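PDB 2C1D: L-cysteine S-thiosulfotransferase subunit SoxA from Paracoccus denitrificans, which is the diheme subunit of the SoxAX cytochrome complex, which oxidatively couples thiosulfate to a cysteine of the carrier protein SoxY. Local coordinates for residues Leu7-Asp12 with Arg51-Asn56; Pro57-Val62 with Glu258-Arg263; Gly14-Val19 with Gln144-Ala149. All coordinates share one frame; numbering follows the deposited sequence.

Contact 1 (Leu7-Asp12 with Arg51-Asn56); sequences LVIETD and RDDFDN. With ZN (zinc ion), chain M.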
# COMPACT_ATOMS: atom_id res chain seq x y z
N LEU A 7 -7.17 13.53 -17.31
CA LEU A 7 -7.97 12.34 -17.57
C LEU A 7 -9.44 12.68 -17.84
O LEU A 7 -10.15 13.18 -16.98
CB LEU A 7 -7.85 11.34 -16.39
CG LEU A 7 -8.71 10.07 -16.45
CD1 LEU A 7 -8.55 9.33 -17.79
CD2 LEU A 7 -8.36 9.14 -15.28
N VAL A 8 -9.87 12.38 -19.06
CA VAL A 8 -11.24 12.53 -19.50
C VAL A 8 -11.55 11.20 -20.17
O VAL A 8 -10.92 10.82 -21.15
CB VAL A 8 -11.38 13.69 -20.51
CG1 VAL A 8 -12.82 13.86 -20.93
CG2 VAL A 8 -10.88 15.00 -19.89
N ILE A 9 -12.49 10.47 -19.61
CA ILE A 9 -12.78 9.13 -20.07
C ILE A 9 -13.80 9.22 -21.19
O ILE A 9 -14.82 9.87 -21.04
CB ILE A 9 -13.31 8.26 -18.90
CG1 ILE A 9 -12.31 8.26 -17.72
CG2 ILE A 9 -13.56 6.84 -19.39
CD1 ILE A 9 -12.76 7.47 -16.49
N GLU A 10 -13.51 8.57 -22.32
CA GLU A 10 -14.53 8.35 -23.35
C GLU A 10 -15.48 7.25 -22.92
O GLU A 10 -15.04 6.15 -22.63
CB GLU A 10 -13.92 7.96 -24.70
CG GLU A 10 -13.03 9.02 -25.31
CD GLU A 10 -12.68 8.74 -26.76
OE1 GLU A 10 -12.08 9.64 -27.34
OE2 GLU A 10 -12.99 7.64 -27.30
N THR A 11 -16.78 7.53 -22.93
CA THR A 11 -17.79 6.55 -22.56
C THR A 11 -18.94 6.49 -23.55
O THR A 11 -18.99 7.24 -24.53
CB THR A 11 -18.36 6.88 -21.16
OG1 THR A 11 -19.41 7.85 -21.29
CG2 THR A 11 -17.32 7.53 -20.26
N ASP A 12 -19.88 5.60 -23.25
CA ASP A 12 -21.10 5.41 -24.04
C ASP A 12 -22.10 6.55 -23.93
O ASP A 12 -22.97 6.68 -24.79
CB ASP A 12 -21.81 4.11 -23.62
CG ASP A 12 -21.41 2.94 -24.48
OD1 ASP A 12 -21.78 1.78 -24.14
OD2 ASP A 12 -20.72 3.08 -25.52
N ARG A 51 -8.44 5.69 -19.99
CA ARG A 51 -8.95 6.84 -20.76
C ARG A 51 -10.21 6.58 -21.54
O ARG A 51 -10.86 7.53 -21.96
CB ARG A 51 -7.95 7.35 -21.80
CG ARG A 51 -6.72 7.89 -21.23
CD ARG A 51 -5.73 8.44 -22.25
NE ARG A 51 -5.42 9.73 -21.70
CZ ARG A 51 -4.31 10.10 -21.15
NH1 ARG A 51 -3.21 9.38 -21.18
NH2 ARG A 51 -4.29 11.30 -20.62
N ASP A 52 -10.52 5.32 -21.80
CA ASP A 52 -11.82 5.01 -22.36
C ASP A 52 -12.32 3.62 -22.04
O ASP A 52 -11.57 2.65 -21.95
CB ASP A 52 -11.82 5.23 -23.86
CG ASP A 52 -11.00 4.24 -24.55
OD1 ASP A 52 -9.76 4.39 -24.49
OD2 ASP A 52 -11.52 3.27 -25.13
N ASP A 53 -13.63 3.54 -21.88
CA ASP A 53 -14.27 2.33 -21.41
C ASP A 53 -14.07 1.15 -22.32
O ASP A 53 -14.06 0.02 -21.84
CB ASP A 53 -15.77 2.59 -21.24
CG ASP A 53 -16.06 3.52 -20.06
OD1 ASP A 53 -15.14 3.82 -19.27
OD2 ASP A 53 -17.18 4.01 -19.88
N PHE A 54 -13.94 1.38 -23.63
CA PHE A 54 -13.72 0.28 -24.56
C PHE A 54 -12.43 -0.50 -24.21
O PHE A 54 -12.41 -1.73 -24.28
CB PHE A 54 -13.72 0.78 -26.02
CG PHE A 54 -13.70 -0.31 -27.06
CD1 PHE A 54 -14.89 -0.88 -27.52
CD2 PHE A 54 -12.50 -0.76 -27.59
CE1 PHE A 54 -14.87 -1.90 -28.50
CE2 PHE A 54 -12.47 -1.77 -28.56
CZ PHE A 54 -13.66 -2.33 -29.01
N ASP A 55 -11.38 0.23 -23.84
CA ASP A 55 -10.04 -0.33 -23.60
C ASP A 55 -9.80 -0.71 -22.12
O ASP A 55 -8.81 -1.37 -21.80
CB ASP A 55 -8.92 0.68 -24.02
CG ASP A 55 -9.01 1.17 -25.49
OD1 ASP A 55 -9.28 0.33 -26.37
OD2 ASP A 55 -8.75 2.39 -25.84
N ASN A 56 -10.70 -0.29 -21.21
CA ASN A 56 -10.51 -0.48 -19.77
C ASN A 56 -10.90 -1.91 -19.41
O ASN A 56 -12.08 -2.23 -19.45
CB ASN A 56 -11.38 0.53 -19.01
CG ASN A 56 -11.12 0.52 -17.51
OD1 ASN A 56 -11.41 1.52 -16.79
ND2 ASN A 56 -10.63 -0.58 -17.01
ZN ZN M . -9.61 3.36 -27.08
O HOH W 1 -7.74 11.79 -21.09
O HOH W 2 -15.37 4.16 -24.80
O HOH W 3 -19.29 3.27 -21.57

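Contact 2 (Pro57-Val62 with Glu258-Arg263); sequences PAMVFV and EGVSVR. With HEC (heme c), chain J.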
# COMPACT_ATOMS: atom_id res chain seq x y z
N PRO A 57 -9.94 -2.76 -19.03
CA PRO A 57 -10.27 -4.17 -18.75
C PRO A 57 -11.21 -4.33 -17.54
O PRO A 57 -11.84 -5.36 -17.39
CB PRO A 57 -8.91 -4.81 -18.48
CG PRO A 57 -7.91 -3.83 -18.93
CD PRO A 57 -8.51 -2.49 -18.84
N ALA A 58 -11.28 -3.34 -16.67
CA ALA A 58 -12.20 -3.41 -15.52
C ALA A 58 -13.66 -3.47 -15.93
O ALA A 58 -14.47 -3.99 -15.18
CB ALA A 58 -11.96 -2.25 -14.56
N MET A 59 -14.00 -2.96 -17.12
CA MET A 59 -15.41 -2.88 -17.55
C MET A 59 -16.04 -4.25 -17.84
O MET A 59 -17.27 -4.42 -17.87
CB MET A 59 -15.56 -1.93 -18.74
CG MET A 59 -15.16 -0.49 -18.43
SD MET A 59 -16.23 0.31 -17.18
CE MET A 59 -17.64 0.54 -18.15
N VAL A 60 -15.19 -5.23 -18.06
CA VAL A 60 -15.66 -6.61 -18.14
C VAL A 60 -16.33 -7.02 -16.83
O VAL A 60 -17.36 -7.71 -16.80
CB VAL A 60 -14.46 -7.55 -18.43
CG1 VAL A 60 -14.88 -8.99 -18.44
CG2 VAL A 60 -13.82 -7.14 -19.77
N PHE A 61 -15.73 -6.60 -15.72
CA PHE A 61 -16.23 -6.98 -14.41
C PHE A 61 -17.36 -6.09 -13.94
O PHE A 61 -18.22 -6.56 -13.20
CB PHE A 61 -15.06 -7.11 -13.45
CG PHE A 61 -14.01 -8.01 -14.01
CD1 PHE A 61 -12.87 -7.50 -14.64
CD2 PHE A 61 -14.24 -9.38 -14.06
CE1 PHE A 61 -11.92 -8.37 -15.24
CE2 PHE A 61 -13.31 -10.23 -14.64
CZ PHE A 61 -12.16 -9.73 -15.23
N VAL A 62 -17.39 -4.85 -14.41
CA VAL A 62 -18.60 -4.01 -14.25
C VAL A 62 -19.79 -4.69 -14.94
O VAL A 62 -20.84 -4.79 -14.34
CB VAL A 62 -18.40 -2.65 -14.83
CG1 VAL A 62 -19.72 -1.85 -14.88
CG2 VAL A 62 -17.31 -1.90 -14.05
N GLU A 258 -13.05 7.49 -9.62
CA GLU A 258 -12.66 7.05 -10.97
C GLU A 258 -13.63 6.02 -11.56
O GLU A 258 -13.70 5.88 -12.79
CB GLU A 258 -11.20 6.56 -10.98
CG GLU A 258 -10.26 7.72 -10.66
CD GLU A 258 -8.77 7.39 -10.63
OE1 GLU A 258 -8.30 6.44 -11.28
OE2 GLU A 258 -8.04 8.16 -9.97
N GLY A 259 -14.41 5.37 -10.70
CA GLY A 259 -15.29 4.27 -11.08
C GLY A 259 -14.55 2.97 -10.91
O GLY A 259 -14.59 2.38 -9.85
N VAL A 260 -13.88 2.53 -11.97
CA VAL A 260 -12.96 1.40 -11.87
C VAL A 260 -11.66 1.78 -12.55
O VAL A 260 -11.63 2.08 -13.75
CB VAL A 260 -13.52 0.07 -12.50
CG1 VAL A 260 -14.51 -0.61 -11.57
CG2 VAL A 260 -14.11 0.29 -13.90
N SER A 261 -10.58 1.81 -11.77
CA SER A 261 -9.32 2.33 -12.25
C SER A 261 -8.45 1.21 -12.78
O SER A 261 -8.77 0.04 -12.60
CB SER A 261 -8.59 3.10 -11.15
OG SER A 261 -8.00 2.23 -10.22
N VAL A 262 -7.38 1.57 -13.49
CA VAL A 262 -6.37 0.59 -13.93
C VAL A 262 -5.01 0.97 -13.37
O VAL A 262 -4.58 2.12 -13.49
CB VAL A 262 -6.28 0.50 -15.48
CG1 VAL A 262 -5.30 -0.58 -15.90
CG2 VAL A 262 -7.67 0.23 -16.07
N ARG A 263 -4.36 -0.00 -12.75
CA ARG A 263 -3.03 0.18 -12.14
C ARG A 263 -2.17 -1.05 -12.47
O ARG A 263 -2.70 -2.02 -13.05
CB ARG A 263 -3.20 0.33 -10.61
CG ARG A 263 -4.07 1.51 -10.19
CD ARG A 263 -3.38 2.84 -10.28
NE ARG A 263 -4.22 3.92 -9.79
CZ ARG A 263 -5.11 4.58 -10.52
NH1 ARG A 263 -5.85 5.51 -9.94
NH2 ARG A 263 -5.28 4.31 -11.81
FE HEC J . 1.02 0.95 -0.29
CHA HEC J . 0.13 0.87 -3.59
CHB HEC J . -2.24 1.82 0.48
CHC HEC J . 1.81 0.90 2.99
CHD HEC J . 4.31 0.60 -1.09
NA HEC J . -0.74 1.29 -1.38
C1A HEC J . -0.87 1.20 -2.73
C2A HEC J . -2.23 1.52 -3.08
C3A HEC J . -2.89 1.78 -1.93
C4A HEC J . -1.96 1.65 -0.84
CMA HEC J . -4.36 2.16 -1.75
CAA HEC J . -2.82 1.56 -4.51
CBA HEC J . -2.87 3.03 -4.99
CGA HEC J . -3.51 3.14 -6.36
O1A HEC J . -3.62 4.28 -6.87
O2A HEC J . -3.91 2.09 -6.98
NB HEC J . 0.00 1.29 1.38
C1B HEC J . -1.35 1.58 1.51
C2B HEC J . -1.69 1.54 2.90
C3B HEC J . -0.58 1.31 3.59
C4B HEC J . 0.49 1.11 2.65
CMB HEC J . -3.08 1.85 3.45
CAB HEC J . -0.47 1.19 5.13
CBB HEC J . -1.25 0.17 5.60
NC HEC J . 2.76 0.79 0.77
C1C HEC J . 2.86 0.82 2.12
C2C HEC J . 4.25 0.64 2.50
C3C HEC J . 4.97 0.56 1.36
C4C HEC J . 4.01 0.66 0.26
CMC HEC J . 4.71 0.59 3.97
CAC HEC J . 6.50 0.39 1.07
CBC HEC J . 7.31 -0.43 1.74
ND HEC J . 2.03 0.76 -2.01
C1D HEC J . 3.42 0.62 -2.12
C2D HEC J . 3.79 0.47 -3.51
C3D HEC J . 2.49 0.54 -4.28
C4D HEC J . 1.46 0.72 -3.27
CMD HEC J . 5.19 0.28 -4.11
CAD HEC J . 2.29 0.48 -5.81
CBD HEC J . 2.67 1.86 -6.38
CGD HEC J . 1.66 2.94 -6.02
O1D HEC J . 1.81 3.66 -5.01
O2D HEC J . 0.68 3.13 -6.75

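Contact 3 (Gly14-Val19 with Gln144-Ala149); sequences GPVEIV and QSRGMA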
# COMPACT_ATOMS: atom_id res chain seq x y z
N GLY A 14 -20.89 9.88 -23.34
CA GLY A 14 -20.10 11.09 -23.48
C GLY A 14 -18.87 11.15 -22.59
O GLY A 14 -18.65 10.26 -21.76
N PRO A 15 -18.06 12.20 -22.76
CA PRO A 15 -16.85 12.37 -21.95
C PRO A 15 -17.19 12.54 -20.49
O PRO A 15 -18.18 13.22 -20.16
CB PRO A 15 -16.23 13.67 -22.49
CG PRO A 15 -17.34 14.38 -23.20
CD PRO A 15 -18.25 13.30 -23.72
N VAL A 16 -16.43 11.89 -19.61
CA VAL A 16 -16.50 12.24 -18.19
C VAL A 16 -15.13 12.62 -17.65
O VAL A 16 -14.16 11.84 -17.69
CB VAL A 16 -17.39 11.27 -17.29
CG1 VAL A 16 -17.80 10.01 -18.01
CG2 VAL A 16 -16.76 11.00 -15.93
N GLU A 17 -15.07 13.86 -17.19
CA GLU A 17 -13.90 14.41 -16.59
C GLU A 17 -13.69 13.78 -15.22
O GLU A 17 -14.63 13.63 -14.44
CB GLU A 17 -14.05 15.93 -16.47
CG GLU A 17 -14.28 16.65 -17.80
CD GLU A 17 -14.32 18.17 -17.65
OE1 GLU A 17 -14.24 18.67 -16.49
OE2 GLU A 17 -14.42 18.86 -18.69
N ILE A 18 -12.43 13.42 -14.96
CA ILE A 18 -11.97 12.93 -13.69
C ILE A 18 -10.96 13.95 -13.11
O ILE A 18 -9.95 14.27 -13.74
CB ILE A 18 -11.30 11.55 -13.87
CG1 ILE A 18 -12.23 10.56 -14.59
CG2 ILE A 18 -10.83 10.99 -12.51
CD1 ILE A 18 -13.60 10.29 -13.91
N VAL A 19 -11.26 14.49 -11.92
CA VAL A 19 -10.29 15.30 -11.18
C VAL A 19 -9.25 14.35 -10.60
O VAL A 19 -9.56 13.54 -9.71
CB VAL A 19 -10.97 16.15 -10.04
CG1 VAL A 19 -9.91 16.90 -9.20
CG2 VAL A 19 -11.96 17.16 -10.62
N GLN A 144 -21.48 4.07 -10.46
CA GLN A 144 -22.64 4.94 -10.32
C GLN A 144 -22.28 6.28 -9.65
O GLN A 144 -23.12 7.18 -9.56
CB GLN A 144 -23.75 4.21 -9.56
CG GLN A 144 -24.05 2.75 -10.07
CD GLN A 144 -24.23 2.63 -11.57
OE1 GLN A 144 -23.65 1.74 -12.22
NE2 GLN A 144 -25.04 3.49 -12.12
N SER A 145 -21.04 6.44 -9.22
CA SER A 145 -20.55 7.71 -8.72
C SER A 145 -19.36 8.24 -9.54
O SER A 145 -18.71 9.21 -9.15
CB SER A 145 -20.13 7.55 -7.26
OG SER A 145 -21.23 7.34 -6.43
N ARG A 146 -19.05 7.62 -10.66
CA ARG A 146 -17.88 8.08 -11.44
C ARG A 146 -17.98 9.56 -11.83
O ARG A 146 -19.05 10.05 -12.28
CB ARG A 146 -17.65 7.19 -12.66
CG ARG A 146 -16.51 7.62 -13.58
CD ARG A 146 -16.10 6.58 -14.56
NE ARG A 146 -17.11 6.37 -15.60
CZ ARG A 146 -16.95 5.52 -16.63
NH1 ARG A 146 -15.84 4.81 -16.74
NH2 ARG A 146 -17.91 5.39 -17.55
N GLY A 147 -16.89 10.29 -11.61
CA GLY A 147 -16.85 11.72 -11.84
C GLY A 147 -17.28 12.60 -10.68
O GLY A 147 -17.02 13.82 -10.68
N MET A 148 -17.98 12.01 -9.70
CA MET A 148 -18.35 12.73 -8.51
C MET A 148 -17.15 12.87 -7.60
O MET A 148 -16.28 11.99 -7.55
CB MET A 148 -19.48 12.02 -7.79
CG MET A 148 -20.76 11.99 -8.63
SD MET A 148 -22.03 11.09 -7.76
CE MET A 148 -23.27 10.98 -8.93
N ALA A 149 -17.10 14.00 -6.89
CA ALA A 149 -16.03 14.22 -5.96
C ALA A 149 -16.18 13.30 -4.75
O ALA A 149 -17.27 13.19 -4.16
CB ALA A 149 -16.04 15.66 -5.49

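Contact 1 (Leu7-Asp12 with Arg51-Asn56)
Glu10 and Asp52 pair as a single parallel beta bridge: Glu10 N donates to Arg51 O at 2.9 Å, and Asp53 N returns to Glu10 O at 3.1 Å, in an almost straight line with the carbonyl. Around these two bonds the side chains add short, local contacts. Leu7 CD1 rests on Arg51 CA at 3.9 Å, while a water accepts from both Val8 N and Arg51 NE and so ties the arginine chain to the strand; its guanidinium reaches on to Asp48 and Asp5. Ile9 CG2 meets Asp53 OD1 at 3.4 Å, the two side chains crossing at about a right angle. The bridge lies where strand 7-9, edge of a small antiparallel sheet, runs out beside the loop that binds zinc. There Asp52 OD2 accepts from Asp55 N, three residues on, from above the carboxylate plane, an Asx motif, and Asp55 OD2 binds the zinc ion at 1.8 Å. Asp52 is the second zinc ligand, its OD2 at a longer 2.7 Å from the zinc ion. Thr11 lies alongside Asp53, its CB 3.4 Å from Asp53 OD2. That oxygen is fixed by a salt bridge from Arg146 and by a water shared with Asp12 N.

Contact 2 (Pro57-Val62 with Glu258-Arg263)
Apolar packing carries the meeting of Ala58 with Val260, where the chain leading into helix 59-70 lies against the residues that enter strand 261-263. Val260 CG2 is wedged between the N and C of its own backbone (chi1 -78° for CG1) and presses on Ala58 CB at 3.4 Å, closer than methyl groups normally pack. Val260 CG2 also touches Met59 SD and Val62 CG2, each at 3.9 Å. One residue earlier, Pro57 CD meets Val262 CG2 at 4.0 Å, the side chains crossing at about a right angle.

Polar groups lie on the other side of the strand. Arg263, part of the heme c pocket, donates from NE to propionate O1A at 3.0 Å, while NH1 makes a salt bridge with Glu258 OE1 at 2.9 Å and NH2 bonds Val262 O; Glu50 also salt-bridges NH2. Ser261 OG, hydrogen-bonded to Gly204 O, lies 3.7 Å above one guanidinium face. Replacing the arginine with a leucine would probably leave the propionate and Glu258 without their cationic mate. Segment 258-263 thus turns valines to 57-62 and its arginine to the heme, where the guanidinium, fixed in its rotation by these bonds, probably balances the propionate, Glu258 and Glu50.

Contact 3 (Gly14-Val19 with Gln144-Ala149)
The guanidinium of Arg146 has Val16 CG1 lying obliquely to its plane, and its NH2 makes a salt bridge with Asp53, outside the two segments. The aliphatic stem of the arginine packs on the strand, and Gly147 shares the contact. With CG anti to the backbone N (chi1 177°), the stem runs out to the strand, where Arg146 CG meets Ile18 CD1 at 4.0 Å and Val16 CG2 at 4.1 Å, Val16 crossing it at about a right angle and Ile18 obliquely. Val16 itself is modelled nearly eclipsed about chi1, so the exact placing of its methyls is somewhat doubtful. The flat peptide of the loop is reached as well, Ile18 CD1 standing 4.0 Å from Gly147 N. Gly147 occupies the third position of a type II beta turn from Ser145 to Met148, closed by Met148 N bonding Ser145 O at 2.9 Å; its positive phi (87°) suits glycine, since a side chain would jam against the preceding carbonyl. Glu17 O lies 3.9 Å from Gly147 CA. Across the two segments the contact is thus one of van der Waals packing at the surface. Strand 16-22, the middle strand of a three-stranded antiparallel sheet between strands 7-9 and 35-36, meets the loop that leaves helix 132-143 and leads to helix 159-170, a loop whose Gly147 and Met148 also make backbone hydrogen bonds with Val257.

How the contacts relate
From the N terminus, 7-12 and 14-19 come first and carry strands 7-9 and 16-22, neighbours in one antiparallel sheet. Contact 1 closes the shortest loop, bringing 51-56 back to the first strand, before contact 2 opens at 57-62; these two stand in series. Contact 3 opens inside the loop of contact 1 and closes at 144-149, beyond it, so those two cross. Contact 2 spans most of the chain and closes at 258-263, crossing contact 3 as well. The carbonyl oxygen of Glu258 packs against the arginine chain of 144-149. Together the three contacts join the N-terminal sheet, the zinc loop, helix 59-70, the loop after helix 132-143 and the C-terminal strand.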